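PDB 7D6V: succinate dehydrogenase (Membrane anchor subunit) from Mycolicibacterium smegmatis, which serves as the membrane anchor subunit of succinate dehydrogenase, carries a membrane-embedded Rieske-type [2Fe-2S] cluster and probably helps pass electrons to quinone. Local coordinates for residues C[163-166]-C[167-171]. Numbering follows the deposited sequence.
Sequences VLIS and LVNTY
I165 O lies over one face of the N169 carboxamide, 3.4 Å from CG, within two turns of the α-helix 155-175. CG2 of I165 is on that same side of the amide, displaced outward past its nitrogen, with CG2 4.0 Å from ND2 of N169. The two side chains run side by side in the same direction. With the carbonyl oxygen above the amide plane, the N-H groups of ND2 do not point at it, and I165 O takes the backbone N-H of N169; N169 OD1 has a weak hydrogen bond to S72 OG.

One residue on, the two donors of T170 reach S166 O from opposite sides of its carbonyl plane. The N-H makes the usual i to i+4 bond, T170 N to S166 O at 2.9 Å. The second bond, donated by T170 OG1 to S166 O, is modelled at 2.5 Å, a length not to be read closely at this resolution, with OG1 tilted 32° from the plane. A first torsion of -44° swings OG1 to the side of the backbone N, back toward the preceding turn. OG1 is also hydrogen-bonded to W200 NE1 of helix 188-204, so this doubly held hydroxyl joins an intrahelical bond to an interhelical one.

I165 also packs on F106 and L107 of helix 104-112, whereas S166 and L167 touch W200, so this part of the helix meets two neighbouring helices through different residues. H155, at its start, lines the iron-sulfur pocket, and the V163 side chain lies about 10 Å from the cluster.

On the more exposed side, L164 and L167 meet loosely through methyls, CD2 of L164 to CD1 of L167 at 4.5 Å. L167, with CG anti to its carbonyl carbon (chi1 -72°), folds back over the preceding turn, placing its CG 3.5 Å from V163 O.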
loop_
_atom_site.group_PDB
_atom_site.type_symbol
_atom_site.label_atom_id
_atom_site.label_comp_id
_atom_site.label_asym_id
_atom_site.label_seq_id
_atom_site.Cartn_x
_atom_site.Cartn_y
_atom_site.Cartn_z
ATOM N N VAL C 163 4.958 -28.562 29.355
ATOM C CA VAL C 163 4.239 -29.719 28.828
ATOM C C VAL C 163 4.258 -30.861 29.838
ATOM O O VAL C 163 3.230 -31.505 30.098
ATOM C CB VAL C 163 4.832 -30.151 27.474
ATOM C CG1 VAL C 163 4.195 -31.445 27.006
ATOM C CG2 VAL C 163 4.631 -29.062 26.438
ATOM N N LEU C 164 5.423 -31.120 30.435
ATOM C CA LEU C 164 5.496 -32.182 31.438
ATOM C C LEU C 164 4.617 -31.874 32.650
ATOM O O LEU C 164 3.910 -32.754 33.164
ATOM C CB LEU C 164 6.944 -32.403 31.867
ATOM C CG LEU C 164 7.933 -32.744 30.756
ATOM C CD1 LEU C 164 9.258 -33.185 31.346
ATOM C CD2 LEU C 164 7.370 -33.816 29.842
ATOM N N ILE C 165 4.646 -30.626 33.120
ATOM C CA ILE C 165 3.848 -30.248 34.282
ATOM C C ILE C 165 2.358 -30.301 33.960
ATOM O O ILE C 165 1.540 -30.640 34.823
ATOM C CB ILE C 165 4.284 -28.863 34.791
ATOM C CG1 ILE C 165 5.750 -28.900 35.219
ATOM C CG2 ILE C 165 3.418 -28.410 35.954
ATOM C CD1 ILE C 165 6.341 -27.541 35.497
ATOM N N SER C 166 1.978 -29.968 32.725
ATOM C CA SER C 166 0.591 -30.119 32.305
ATOM C C SER C 166 0.169 -31.580 32.315
ATOM O O SER C 166 -0.970 -31.900 32.667
ATOM C CB SER C 166 0.394 -29.514 30.918
ATOM O OG SER C 166 0.322 -28.104 30.980
ATOM N N LEU C 167 1.067 -32.481 31.920
ATOM C CA LEU C 167 0.752 -33.905 32.029
ATOM C C LEU C 167 0.546 -34.315 33.484
ATOM O O LEU C 167 -0.358 -35.101 33.799
ATOM C CB LEU C 167 1.854 -34.739 31.382
ATOM C CG LEU C 167 1.892 -34.676 29.857
ATOM C CD1 LEU C 167 3.173 -35.289 29.325
ATOM C CD2 LEU C 167 0.682 -35.372 29.274
ATOM N N VAL C 168 1.377 -33.793 34.385
ATOM C CA VAL C 168 1.219 -34.107 35.807
ATOM C C VAL C 168 -0.128 -33.603 36.324
ATOM O O VAL C 168 -0.840 -34.308 37.055
ATOM C CB VAL C 168 2.394 -33.526 36.612
ATOM C CG1 VAL C 168 2.047 -33.447 38.085
ATOM C CG2 VAL C 168 3.635 -34.364 36.401
ATOM N N ASN C 169 -0.499 -32.378 35.949
ATOM C CA ASN C 169 -1.790 -31.832 36.355
ATOM C C ASN C 169 -2.952 -32.608 35.752
ATOM O O ASN C 169 -4.002 -32.743 36.390
ATOM C CB ASN C 169 -1.879 -30.357 35.972
ATOM C CG ASN C 169 -0.957 -29.489 36.792
ATOM O OD1 ASN C 169 -0.569 -29.853 37.899
ATOM N ND2 ASN C 169 -0.597 -28.333 36.254
ATOM N N THR C 170 -2.798 -33.107 34.526
ATOM C CA THR C 170 -3.831 -33.945 33.932
ATOM C C THR C 170 -4.003 -35.236 34.718
ATOM O O THR C 170 -5.130 -35.695 34.937
ATOM C CB THR C 170 -3.486 -34.245 32.477
ATOM O OG1 THR C 170 -3.044 -33.043 31.840
ATOM C CG2 THR C 170 -4.701 -34.779 31.742
ATOM N N TYR C 171 -2.895 -35.837 35.149
ATOM C CA TYR C 171 -2.994 -37.020 35.996
ATOM C C TYR C 171 -3.725 -36.700 37.293
ATOM O O TYR C 171 -4.579 -37.475 37.746
ATOM C CB TYR C 171 -1.602 -37.578 36.285
ATOM C CG TYR C 171 -1.617 -38.774 37.203
ATOM C CD1 TYR C 171 -1.830 -40.048 36.707
ATOM C CD2 TYR C 171 -1.433 -38.628 38.568
ATOM C CE1 TYR C 171 -1.853 -41.141 37.541
ATOM C CE2 TYR C 171 -1.457 -39.714 39.409
ATOM C CZ TYR C 171 -1.666 -40.968 38.891
ATOM O OH TYR C 171 -1.686 -42.054 39.733
#